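Local coordinates for protein succinyl-CoA ligase (ADP-forming) subunit alpha (PDB 6HXI) that joins a CoA-ligase-type alpha/beta region, with coenzyme A bound, to a mostly helical region related to the C-terminal domain of citrate synthase, within an eight-chain assembly, at residues B[127-132]-B[212-217]; B[192-197]-B[314-319]; B[254-259]-B[309-314]; B[398-403]-B[552-557]; B[402-407]-B[506-511]. All blocks are in the same frame, centred on the assembly; numbering follows the deposited sequence.

Interaction 1 (B[127-132]-B[212-217]); sequences TARKLD and MLDHIL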
# COMPACT_ATOMS: atom_id res chain seq x y z
N THR B 127 3.14 25.57 54.01
CA THR B 127 1.97 24.80 53.59
C THR B 127 2.04 23.41 54.22
O THR B 127 1.05 22.94 54.78
CB THR B 127 1.84 24.78 52.05
OG1 THR B 127 1.63 26.11 51.61
CG2 THR B 127 0.70 23.92 51.55
N ALA B 128 3.23 22.79 54.20
CA ALA B 128 3.47 21.48 54.77
C ALA B 128 3.21 21.45 56.26
O ALA B 128 2.47 20.59 56.74
CB ALA B 128 4.89 21.01 54.45
N ARG B 129 3.77 22.43 57.00
CA ARG B 129 3.62 22.55 58.46
C ARG B 129 2.16 22.76 58.88
O ARG B 129 1.70 22.10 59.80
CB ARG B 129 4.57 23.63 59.05
CG ARG B 129 6.06 23.27 58.86
CD ARG B 129 7.04 24.27 59.45
NE ARG B 129 8.19 24.54 58.58
CZ ARG B 129 9.28 23.77 58.45
NH1 ARG B 129 10.26 24.13 57.63
NH2 ARG B 129 9.38 22.63 59.13
N LYS B 130 1.42 23.61 58.14
CA LYS B 130 0.01 23.92 58.37
C LYS B 130 -0.89 22.68 58.22
O LYS B 130 -1.82 22.51 58.99
CB LYS B 130 -0.45 25.05 57.42
CG LYS B 130 -1.83 25.63 57.69
CD LYS B 130 -2.28 26.50 56.53
CE LYS B 130 -3.78 26.52 56.32
NZ LYS B 130 -4.29 25.27 55.69
N LEU B 131 -0.58 21.81 57.23
CA LEU B 131 -1.35 20.59 56.93
C LEU B 131 -0.80 19.30 57.57
O LEU B 131 -1.28 18.22 57.23
CB LEU B 131 -1.42 20.41 55.40
CG LEU B 131 -1.99 21.52 54.55
CD1 LEU B 131 -1.65 21.28 53.10
CD2 LEU B 131 -3.50 21.64 54.72
N ASP B 132 0.20 19.41 58.48
CA ASP B 132 0.88 18.28 59.14
C ASP B 132 1.48 17.28 58.11
O ASP B 132 1.41 16.05 58.26
CB ASP B 132 -0.03 17.59 60.19
CG ASP B 132 0.76 17.08 61.39
OD1 ASP B 132 1.40 16.00 61.27
OD2 ASP B 132 0.78 17.78 62.43
N MET B 212 16.59 19.91 59.36
CA MET B 212 17.20 18.69 59.88
C MET B 212 16.55 18.23 61.17
O MET B 212 16.33 17.03 61.34
CB MET B 212 18.71 18.86 60.09
CG MET B 212 19.52 18.82 58.81
SD MET B 212 21.25 19.15 59.21
CE MET B 212 21.95 18.88 57.75
N LEU B 213 16.21 19.18 62.08
CA LEU B 213 15.60 18.88 63.38
C LEU B 213 14.29 18.12 63.27
O LEU B 213 14.06 17.24 64.09
CB LEU B 213 15.44 20.12 64.29
CG LEU B 213 14.92 19.85 65.72
CD1 LEU B 213 15.88 18.96 66.53
CD2 LEU B 213 14.60 21.15 66.45
N ASP B 214 13.45 18.43 62.25
CA ASP B 214 12.17 17.74 62.02
C ASP B 214 12.41 16.22 62.00
O ASP B 214 11.78 15.49 62.78
CB ASP B 214 11.52 18.21 60.70
CG ASP B 214 11.30 19.71 60.55
OD1 ASP B 214 11.72 20.46 61.47
OD2 ASP B 214 10.73 20.13 59.52
N HIS B 215 13.39 15.79 61.16
CA HIS B 215 13.80 14.40 60.99
C HIS B 215 14.51 13.87 62.22
O HIS B 215 14.19 12.76 62.61
CB HIS B 215 14.61 14.19 59.71
CG HIS B 215 13.92 14.76 58.50
ND1 HIS B 215 12.84 14.11 57.93
CD2 HIS B 215 14.12 15.93 57.86
CE1 HIS B 215 12.42 14.89 56.94
NE2 HIS B 215 13.17 15.99 56.85
N ILE B 216 15.40 14.68 62.88
CA ILE B 216 16.10 14.26 64.10
C ILE B 216 15.10 13.94 65.23
O ILE B 216 15.29 12.95 65.95
CB ILE B 216 17.23 15.26 64.54
CG1 ILE B 216 18.39 15.23 63.53
CG2 ILE B 216 17.74 14.93 65.96
CD1 ILE B 216 19.50 16.28 63.72
N LEU B 217 14.02 14.75 65.33
CA LEU B 217 12.96 14.56 66.33
C LEU B 217 12.17 13.28 66.09
O LEU B 217 11.76 12.66 67.05
CB LEU B 217 12.03 15.77 66.45
CG LEU B 217 12.62 17.02 67.07
CD1 LEU B 217 11.60 18.14 67.11
CD2 LEU B 217 13.16 16.75 68.47
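D214 OD2 is gripped from two directions: R129 NH2 reaches it across the contact at 2.9 Å, and the backbone N of N211 adds a weak hydrogen bond. The result is an interhelical salt bridge at the surface, between the N-terminal alpha/beta sheet region and the CoA-ligase region, joining helix 118-130, which flanks the seven-stranded sheet, to helix 212-221 on the six-stranded one. The backbones stay well apart, with 10.4 Å between R129 CA and D214 CA, so a long arginine paired with a short aspartate suits the gap. The arginine leaves its helix with CG anti to the carbonyl carbon and bends at chi3 (-138°), which brings the guanidinium in; the side chain also touches N211. Behind it, D132 closes the helix as the C-prime residue of a Schellman motif, with a weak bond from D132 N back to R129 O. The charged groups do not lie flat together in a two-pronged pair: guanidinium and carboxylate planes stand 85° apart. One N-H therefore does the work, and it is bent, with an N-H...O angle of 136°. R129 NH2 meets D214 OD2 on its syn side, slightly above the carboxylate plane.

Interaction 2 (B[192-197]-B[314-319]); sequences NSDGIY and QVYDML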
# COMPACT_ATOMS: atom_id res chain seq x y z
N ASN B 192 31.12 1.24 59.83
CA ASN B 192 31.45 1.59 61.20
C ASN B 192 30.31 1.35 62.22
O ASN B 192 30.44 1.74 63.38
CB ASN B 192 31.93 3.05 61.23
CG ASN B 192 33.28 3.26 60.57
OD1 ASN B 192 34.34 2.96 61.13
ND2 ASN B 192 33.28 3.80 59.36
N SER B 193 29.24 0.68 61.81
CA SER B 193 28.09 0.32 62.66
C SER B 193 27.28 -0.79 61.99
O SER B 193 27.77 -1.41 61.04
CB SER B 193 27.22 1.55 62.92
OG SER B 193 26.51 1.96 61.77
N ASP B 194 26.02 -1.02 62.46
CA ASP B 194 25.13 -1.98 61.81
C ASP B 194 24.38 -1.33 60.64
O ASP B 194 23.48 -1.93 60.05
CB ASP B 194 24.18 -2.69 62.79
CG ASP B 194 23.32 -1.82 63.70
OD1 ASP B 194 23.38 -0.57 63.56
OD2 ASP B 194 22.61 -2.38 64.57
N GLY B 195 24.78 -0.10 60.30
CA GLY B 195 24.22 0.65 59.20
C GLY B 195 23.04 1.52 59.56
O GLY B 195 22.59 1.53 60.71
N ILE B 196 22.55 2.27 58.58
CA ILE B 196 21.38 3.12 58.79
C ILE B 196 20.09 2.32 58.91
O ILE B 196 19.91 1.28 58.29
CB ILE B 196 21.22 4.27 57.72
CG1 ILE B 196 20.99 3.73 56.30
CG2 ILE B 196 22.37 5.26 57.75
CD1 ILE B 196 19.69 4.10 55.67
N TYR B 197 19.17 2.86 59.71
CA TYR B 197 17.80 2.42 59.78
C TYR B 197 17.13 3.29 58.68
O TYR B 197 16.51 2.76 57.76
CB TYR B 197 17.19 2.74 61.16
CG TYR B 197 15.73 2.40 61.25
CD1 TYR B 197 14.75 3.30 60.85
CD2 TYR B 197 15.31 1.15 61.70
CE1 TYR B 197 13.40 2.97 60.87
CE2 TYR B 197 13.96 0.81 61.75
CZ TYR B 197 13.00 1.73 61.34
OH TYR B 197 11.66 1.42 61.39
N GLN B 314 32.81 4.66 67.40
CA GLN B 314 32.95 4.90 68.83
C GLN B 314 31.60 4.90 69.54
O GLN B 314 31.47 4.28 70.59
CB GLN B 314 33.69 6.22 69.08
CG GLN B 314 35.20 6.06 69.20
CD GLN B 314 35.88 7.40 69.29
OE1 GLN B 314 36.49 7.87 68.32
NE2 GLN B 314 35.75 8.08 70.43
N VAL B 315 30.61 5.60 68.96
CA VAL B 315 29.25 5.71 69.50
C VAL B 315 28.49 4.38 69.39
O VAL B 315 27.79 4.01 70.34
CB VAL B 315 28.48 6.91 68.91
CG1 VAL B 315 27.05 6.94 69.40
CG2 VAL B 315 29.17 8.23 69.25
N TYR B 316 28.64 3.66 68.25
CA TYR B 316 28.02 2.35 68.05
C TYR B 316 28.57 1.35 69.08
O TYR B 316 27.78 0.69 69.76
CB TYR B 316 28.19 1.86 66.58
CG TYR B 316 27.72 0.44 66.34
CD1 TYR B 316 26.37 0.15 66.17
CD2 TYR B 316 28.63 -0.61 66.27
CE1 TYR B 316 25.93 -1.17 65.98
CE2 TYR B 316 28.21 -1.93 66.09
CZ TYR B 316 26.86 -2.20 65.94
OH TYR B 316 26.44 -3.50 65.75
N ASP B 317 29.91 1.28 69.23
CA ASP B 317 30.59 0.39 70.19
C ASP B 317 30.09 0.62 71.61
O ASP B 317 29.89 -0.35 72.33
CB ASP B 317 32.12 0.53 70.12
CG ASP B 317 32.78 -0.19 68.94
OD1 ASP B 317 32.05 -0.81 68.12
OD2 ASP B 317 34.02 -0.12 68.83
N MET B 318 29.85 1.88 71.98
CA MET B 318 29.31 2.28 73.28
C MET B 318 27.90 1.70 73.47
O MET B 318 27.58 1.22 74.55
CB MET B 318 29.32 3.81 73.40
CG MET B 318 28.58 4.36 74.59
SD MET B 318 28.47 6.17 74.48
CE MET B 318 27.12 6.36 73.33
N LEU B 319 27.06 1.71 72.40
CA LEU B 319 25.71 1.14 72.45
C LEU B 319 25.75 -0.38 72.56
O LEU B 319 24.88 -0.96 73.22
CB LEU B 319 24.85 1.57 71.26
CG LEU B 319 24.58 3.06 71.05
CD1 LEU B 319 24.01 3.29 69.67
CD2 LEU B 319 23.61 3.61 72.07
O HOH W 1 23.77 -4.62 65.49
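Y316 lays its ring over S193 and D194; V315, just before it, packs on M227 of strand 227-233, which Y316 also touches. With CG anti to the backbone N (chi1 173°), the tyrosine sends its ring away from helix 308-322 and across the loop. S193 CA sits over one face, 3.8 Å from the ring centroid and close to the normal, a CH-pi contact; D194 N lies above the same face, nearer the rim. S193 CB approaches Y316 CG at 3.6 Å. A flat aromatic suits a surface made largely of backbone, and the loop is braced by S193 OG, which accepts from G195 N at 3.1 Å in an ST turn and also bonds I189 O. G195, at phi 90°, takes a conformation in which a side chain would press on the preceding carbonyl. This is the link from helix 179-192 to strand 196-201 in a beta-alpha-beta crossover that starts at strand 172-176. At the far end of the ring, Y316 OH donates to a water at 2.9 Å that lies at the ring edge, and this water donates to D194 OD2 at 2.7 Å. D194 OD1 is held by C171 N, and the carboxylate plane stands 55° from that of the ring. A turn further along, L319 packs on M227, as V315 does.

Interaction 3 (B[254-259]-B[309-314]); sequences PLVAWV and GEMVRQ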
# COMPACT_ATOMS: atom_id res chain seq x y z
N PRO B 254 22.47 9.32 71.59
CA PRO B 254 23.76 9.93 71.20
C PRO B 254 23.74 10.42 69.75
O PRO B 254 23.28 9.70 68.86
CB PRO B 254 24.78 8.83 71.49
CG PRO B 254 24.02 7.57 71.45
CD PRO B 254 22.62 7.87 71.87
N LEU B 255 24.16 11.68 69.54
CA LEU B 255 24.18 12.36 68.25
C LEU B 255 25.59 12.68 67.74
O LEU B 255 26.31 13.45 68.38
CB LEU B 255 23.35 13.66 68.34
CG LEU B 255 23.10 14.39 67.01
CD1 LEU B 255 21.63 14.51 66.73
CD2 LEU B 255 23.75 15.76 67.00
N VAL B 256 25.97 12.12 66.57
CA VAL B 256 27.25 12.40 65.90
C VAL B 256 26.97 13.59 64.99
O VAL B 256 25.95 13.60 64.29
CB VAL B 256 27.82 11.19 65.10
CG1 VAL B 256 29.13 11.56 64.41
CG2 VAL B 256 28.02 9.97 66.00
N ALA B 257 27.82 14.62 65.03
CA ALA B 257 27.57 15.80 64.21
C ALA B 257 28.82 16.40 63.59
O ALA B 257 29.84 16.53 64.25
CB ALA B 257 26.86 16.85 65.04
N TRP B 258 28.72 16.79 62.31
CA TRP B 258 29.80 17.47 61.61
C TRP B 258 29.25 18.51 60.64
O TRP B 258 28.30 18.22 59.91
CB TRP B 258 30.79 16.51 60.92
CG TRP B 258 31.91 17.25 60.23
CD1 TRP B 258 32.06 17.45 58.88
CD2 TRP B 258 32.95 18.00 60.86
NE1 TRP B 258 33.16 18.24 58.64
CE2 TRP B 258 33.72 18.60 59.83
CE3 TRP B 258 33.32 18.23 62.20
CZ2 TRP B 258 34.85 19.39 60.10
CZ3 TRP B 258 34.43 19.02 62.46
CH2 TRP B 258 35.18 19.58 61.43
N VAL B 259 29.83 19.72 60.66
CA VAL B 259 29.44 20.82 59.79
C VAL B 259 30.61 21.11 58.83
O VAL B 259 31.72 21.42 59.27
CB VAL B 259 28.97 22.08 60.58
CG1 VAL B 259 28.59 23.21 59.64
CG2 VAL B 259 27.80 21.74 61.51
N GLY B 309 33.40 8.52 60.35
CA GLY B 309 33.15 7.10 60.55
C GLY B 309 33.72 6.58 61.85
O GLY B 309 33.08 5.77 62.53
N GLU B 310 34.90 7.08 62.24
CA GLU B 310 35.50 6.66 63.50
C GLU B 310 34.62 7.07 64.70
O GLU B 310 34.37 6.25 65.57
CB GLU B 310 36.96 7.13 63.62
CG GLU B 310 37.66 6.70 64.91
CD GLU B 310 37.45 5.28 65.42
OE1 GLU B 310 37.29 5.12 66.66
OE2 GLU B 310 37.44 4.33 64.60
N MET B 311 34.07 8.31 64.68
CA MET B 311 33.15 8.79 65.71
C MET B 311 31.88 7.91 65.72
O MET B 311 31.39 7.53 66.79
CB MET B 311 32.82 10.28 65.48
CG MET B 311 32.15 10.94 66.66
SD MET B 311 33.02 10.80 68.24
CE MET B 311 34.51 11.76 67.89
N VAL B 312 31.39 7.52 64.52
CA VAL B 312 30.24 6.61 64.36
C VAL B 312 30.59 5.26 65.05
O VAL B 312 29.79 4.78 65.85
CB VAL B 312 29.82 6.45 62.86
CG1 VAL B 312 28.92 5.23 62.64
CG2 VAL B 312 29.14 7.71 62.35
N ARG B 313 31.79 4.71 64.76
CA ARG B 313 32.31 3.46 65.33
C ARG B 313 32.38 3.51 66.85
O ARG B 313 32.00 2.54 67.50
CB ARG B 313 33.70 3.14 64.74
CG ARG B 313 34.23 1.74 65.05
CD ARG B 313 35.32 1.38 64.07
NE ARG B 313 35.81 0.02 64.24
CZ ARG B 313 36.19 -0.78 63.24
NH1 ARG B 313 36.12 -0.36 61.98
NH2 ARG B 313 36.64 -2.00 63.49
N GLN B 314 32.81 4.66 67.40
CA GLN B 314 32.95 4.90 68.83
C GLN B 314 31.60 4.90 69.54
O GLN B 314 31.47 4.28 70.59
CB GLN B 314 33.69 6.22 69.08
CG GLN B 314 35.20 6.06 69.20
CD GLN B 314 35.88 7.40 69.29
OE1 GLN B 314 36.49 7.87 68.32
NE2 GLN B 314 35.75 8.08 70.43
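V256 CG1 meets M311 CG at 3.8 Å and M311 CB at 4.0 Å, and this is the close-fitting part of the contact between strand 255-260 and helix 308-322. The valine points toward the helix, with CG1 anti to its backbone N (chi1 179°). A beta-branched residue is well placed here: it favours the extended strand and offers two methyls to the helix, CG1 to M311 and the side chain of V312, CG2 to the backbone of V312. V312 is met more loosely. V256 CG2 stands 4.3 Å from V312 CA, and V256 CG1 is 4.4 Å from V312 CG2. V312 also packs on M227 of strand 227-233. M311 starts toward the strand but folds back through chi2 (54°) and chi3 (66°). Its CB and CG do the packing while the sulfur end leads away from the strand; the residue is partly exposed, and its flexible side chain also touches Y300. Strand 255-260 is the outermost of its six-stranded sheet within this chain, hydrogen-bonded to strand 227-233. Helix 308-322 covers the face that bears V256, and V315 of that helix extends the packing on it, whereas L255 and A257 lean on F294 of helix 287-297.

Interaction 4 (B[398-403]-B[552-557]); sequences PEYAAH and MSSCGA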
# COMPACT_ATOMS: atom_id res chain seq x y z
N PRO B 398 28.92 11.24 -12.56
CA PRO B 398 29.31 12.48 -13.27
C PRO B 398 28.09 13.36 -13.47
O PRO B 398 26.95 12.87 -13.43
CB PRO B 398 29.91 11.98 -14.59
CG PRO B 398 29.54 10.56 -14.70
CD PRO B 398 29.04 10.04 -13.42
N GLU B 399 28.31 14.66 -13.64
CA GLU B 399 27.26 15.67 -13.85
C GLU B 399 26.22 15.29 -14.92
O GLU B 399 25.04 15.42 -14.62
CB GLU B 399 27.87 17.06 -14.16
CG GLU B 399 28.53 17.63 -12.89
CD GLU B 399 29.18 19.00 -12.97
OE1 GLU B 399 28.60 19.90 -13.62
OE2 GLU B 399 30.23 19.18 -12.30
N TYR B 400 26.62 14.76 -16.10
CA TYR B 400 25.66 14.37 -17.12
C TYR B 400 24.75 13.21 -16.67
O TYR B 400 23.60 13.14 -17.12
CB TYR B 400 26.31 14.03 -18.49
CG TYR B 400 27.07 12.72 -18.47
CD1 TYR B 400 28.40 12.67 -18.06
CD2 TYR B 400 26.43 11.51 -18.73
CE1 TYR B 400 29.09 11.47 -17.98
CE2 TYR B 400 27.08 10.29 -18.56
CZ TYR B 400 28.42 10.28 -18.19
OH TYR B 400 29.18 9.14 -18.12
N ALA B 401 25.26 12.29 -15.85
CA ALA B 401 24.46 11.16 -15.36
C ALA B 401 23.43 11.65 -14.30
O ALA B 401 22.25 11.35 -14.42
CB ALA B 401 25.38 10.07 -14.78
N ALA B 402 23.86 12.45 -13.31
CA ALA B 402 22.98 13.00 -12.27
C ALA B 402 21.89 13.90 -12.91
O ALA B 402 20.75 13.82 -12.51
CB ALA B 402 23.81 13.79 -11.26
N HIS B 403 22.23 14.70 -13.94
CA HIS B 403 21.24 15.53 -14.62
C HIS B 403 20.29 14.71 -15.44
O HIS B 403 19.14 15.08 -15.57
CB HIS B 403 21.92 16.59 -15.50
CG HIS B 403 20.98 17.60 -16.08
ND1 HIS B 403 20.31 17.37 -17.30
CD2 HIS B 403 20.63 18.83 -15.63
CE1 HIS B 403 19.60 18.46 -17.55
NE2 HIS B 403 19.76 19.37 -16.59
N MET B 552 25.13 3.94 -17.61
CA MET B 552 25.93 3.02 -16.81
C MET B 552 27.20 2.59 -17.53
O MET B 552 28.25 2.57 -16.90
CB MET B 552 25.10 1.83 -16.38
CG MET B 552 24.14 2.18 -15.27
SD MET B 552 23.35 0.71 -14.64
CE MET B 552 22.33 0.28 -16.00
N SER B 553 27.13 2.30 -18.84
CA SER B 553 28.30 1.99 -19.66
C SER B 553 29.22 3.23 -19.77
O SER B 553 30.43 3.06 -19.84
CB SER B 553 27.88 1.56 -21.06
OG SER B 553 27.18 0.34 -21.00
N SER B 554 28.66 4.45 -19.80
CA SER B 554 29.45 5.70 -19.85
C SER B 554 30.18 5.93 -18.52
O SER B 554 31.32 6.37 -18.56
CB SER B 554 28.59 6.90 -20.20
OG SER B 554 28.04 6.82 -21.50
N CYS B 555 29.56 5.61 -17.35
CA CYS B 555 30.20 5.76 -16.03
C CYS B 555 31.52 4.93 -15.94
O CYS B 555 32.50 5.42 -15.40
CB CYS B 555 29.23 5.45 -14.87
SG CYS B 555 30.02 4.89 -13.33
N GLY B 556 31.54 3.75 -16.56
CA GLY B 556 32.70 2.86 -16.60
C GLY B 556 32.88 2.00 -15.36
O GLY B 556 33.58 0.99 -15.43
N ALA B 557 32.26 2.38 -14.22
CA ALA B 557 32.42 1.66 -12.94
C ALA B 557 31.49 0.43 -12.76
O ALA B 557 31.59 -0.27 -11.74
CB ALA B 557 32.28 2.62 -11.77
O HOH W 2 31.79 9.32 -17.12
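The ring of Y400 has A401 CB over one face, 4.1 Å above its plane, and a water at its edge in that plane, while S554 CB approaches obliquely. Across the contact the phenol oxygen does the touching: Y400 OH is 3.1 Å from S554 CB, a tight fit, and 3.4 Å from S554 C. The ring reaches that far because Y400 CG lies between the backbone N and the carbonyl carbon (chi1 72°), which carries the phenol forward from the first turn of helix 399-412. A tyrosine suits the place, since its length spans the distance between helices and its hydroxyl still finds a polar partner there. That partner is the edge water, 2.8 Å from Y400 OH, which also makes a weak bond to S554 O at 3.3 Å. S554 turns its own hydroxyl the other way, to D550 O in the preceding turn and to S515 OG, so the small serine presents CB and its backbone carbon, not its hydroxyl, to the phenol oxygen. P514 touches both residues. At the start of the first helix, P398 occupies the N-cap position. Helix 540-555 ends at G556, whose positive phi (81°) is easy for glycine. Next to it C555 SG forms a disulfide with C618 of the second subunit, which also packs on P398. The arrangement thus joins a helix start to a helix end in the citrate synthase-like all-helical region, beside a covalent link between two copies of the protein.

Interaction 5 (B[402-407]-B[506-511]); sequences AHFIEL and ISYARA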
# COMPACT_ATOMS: atom_id res chain seq x y z
N ALA B 402 23.86 12.45 -13.31
CA ALA B 402 22.98 13.00 -12.27
C ALA B 402 21.89 13.90 -12.91
O ALA B 402 20.75 13.82 -12.51
CB ALA B 402 23.81 13.79 -11.26
N HIS B 403 22.23 14.70 -13.94
CA HIS B 403 21.24 15.53 -14.62
C HIS B 403 20.29 14.71 -15.44
O HIS B 403 19.14 15.08 -15.57
CB HIS B 403 21.92 16.59 -15.50
CG HIS B 403 20.98 17.60 -16.08
ND1 HIS B 403 20.31 17.37 -17.30
CD2 HIS B 403 20.63 18.83 -15.63
CE1 HIS B 403 19.60 18.46 -17.55
NE2 HIS B 403 19.76 19.37 -16.59
N PHE B 404 20.75 13.60 -16.02
CA PHE B 404 19.88 12.70 -16.75
C PHE B 404 18.82 12.11 -15.83
O PHE B 404 17.65 12.07 -16.19
CB PHE B 404 20.69 11.60 -17.45
CG PHE B 404 19.85 10.74 -18.34
CD1 PHE B 404 19.36 11.22 -19.55
CD2 PHE B 404 19.48 9.45 -17.95
CE1 PHE B 404 18.52 10.43 -20.36
CE2 PHE B 404 18.66 8.66 -18.77
CZ PHE B 404 18.17 9.16 -19.95
N ILE B 405 19.22 11.69 -14.62
CA ILE B 405 18.29 11.14 -13.62
C ILE B 405 17.20 12.17 -13.31
O ILE B 405 16.02 11.82 -13.34
CB ILE B 405 19.04 10.67 -12.34
CG1 ILE B 405 19.88 9.40 -12.66
CG2 ILE B 405 18.01 10.40 -11.19
CD1 ILE B 405 20.89 9.02 -11.57
N GLU B 406 17.61 13.43 -13.11
CA GLU B 406 16.67 14.52 -12.81
C GLU B 406 15.77 14.85 -14.01
O GLU B 406 14.61 15.18 -13.82
CB GLU B 406 17.43 15.74 -12.36
CG GLU B 406 18.12 15.50 -11.01
CD GLU B 406 18.81 16.72 -10.40
OE1 GLU B 406 19.71 16.54 -9.56
OE2 GLU B 406 18.42 17.85 -10.76
N LEU B 407 16.30 14.71 -15.26
CA LEU B 407 15.51 14.92 -16.47
C LEU B 407 14.41 13.86 -16.59
O LEU B 407 13.29 14.21 -16.89
CB LEU B 407 16.45 14.89 -17.68
CG LEU B 407 15.92 15.09 -19.11
CD1 LEU B 407 15.26 16.49 -19.28
CD2 LEU B 407 17.12 15.03 -20.13
N ILE B 506 16.57 11.78 -25.95
CA ILE B 506 17.55 11.43 -26.97
C ILE B 506 18.48 12.60 -27.31
O ILE B 506 19.69 12.37 -27.51
CB ILE B 506 16.84 10.89 -28.24
CG1 ILE B 506 16.30 9.47 -28.00
CG2 ILE B 506 17.76 11.00 -29.46
CD1 ILE B 506 15.72 8.78 -29.33
N SER B 507 17.94 13.84 -27.44
CA SER B 507 18.81 14.97 -27.80
C SER B 507 19.87 15.22 -26.69
O SER B 507 21.06 15.32 -26.97
CB SER B 507 18.01 16.22 -28.19
OG SER B 507 17.05 16.60 -27.21
N TYR B 508 19.44 15.15 -25.44
CA TYR B 508 20.36 15.25 -24.30
C TYR B 508 21.48 14.16 -24.31
O TYR B 508 22.63 14.50 -24.08
CB TYR B 508 19.56 15.26 -22.97
CG TYR B 508 20.45 15.42 -21.76
CD1 TYR B 508 20.81 16.69 -21.30
CD2 TYR B 508 21.07 14.32 -21.17
CE1 TYR B 508 21.73 16.86 -20.26
CE2 TYR B 508 21.98 14.48 -20.12
CZ TYR B 508 22.28 15.74 -19.65
OH TYR B 508 23.17 15.90 -18.63
N ALA B 509 21.15 12.89 -24.51
CA ALA B 509 22.13 11.81 -24.50
C ALA B 509 23.09 11.91 -25.66
O ALA B 509 24.31 11.76 -25.47
CB ALA B 509 21.43 10.46 -24.51
N ARG B 510 22.58 12.21 -26.85
CA ARG B 510 23.44 12.38 -28.02
C ARG B 510 24.45 13.51 -27.77
O ARG B 510 25.65 13.30 -27.96
CB ARG B 510 22.61 12.62 -29.30
CG ARG B 510 21.92 11.35 -29.80
CD ARG B 510 21.15 11.61 -31.08
NE ARG B 510 21.51 10.67 -32.14
CZ ARG B 510 20.80 10.48 -33.24
NH1 ARG B 510 21.21 9.60 -34.15
NH2 ARG B 510 19.68 11.15 -33.45
N ALA B 511 23.98 14.66 -27.23
CA ALA B 511 24.85 15.82 -26.93
C ALA B 511 25.80 15.62 -25.76
O ALA B 511 26.92 16.11 -25.85
CB ALA B 511 23.99 17.05 -26.68
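Helix segments 402-407 and 506-511 run almost exactly antiparallel, at 176°, with their axes 11.4 Å apart at closest. A large residue suits so wide a spacing, and Y508 bridges it, leaving its helix with CG anti to the backbone N (chi1 -178°) and meeting three side chains. H403 lies along one edge of the interface: the two rings are near parallel, at 23°, but slid apart with centroids 5.0 Å distant, so they barely overlap. The nearest atoms there are H403 ND1 and Y508 CE1, at 3.3 Å. On the buried side F404 turns the edge of its ring to the tyrosine, with F404 CD1 3.9 Å from Y508 CD2, and its ring also meets F513 edge-to-face. L407, a turn later, slides past Y508 in the opposite direction and sets CD2 3.7 Å from Y508 CG; its branched end fits against the root of the ring. The hydroxyl at the other end is held by a hydrogen bond to Y400 O in the first turn of helix 399-412, so apolar contacts at the root and a polar bond at the end both fix the tyrosine. F404 continues onto L547 and L551 of helix 540-555, and L407 touches L378 of the third subunit. This is antiparallel helix packing within the citrate synthase-like helical region, close to a subunit interface.

From the N terminus, interaction 1 opens first, and before its loop closes at 212-217 interaction 2 has begun at 192-197, so the two cross. Interaction 3 nests inside the loop of interaction 2, while I216 of interaction 1 packs on L255 of interaction 3. Interaction 1 links helices of the two sheet regions; interactions 2 and 3 fasten helix 308-322 to the six-stranded sheet. Much later, interactions 4 and 5 start from the same part of helix 399-412: interaction 5 closes first, at 506-511, and interaction 4 at 552-557, gathering the helical region. Interactions 1 and 4 lie about 79 Å apart, centre to centre.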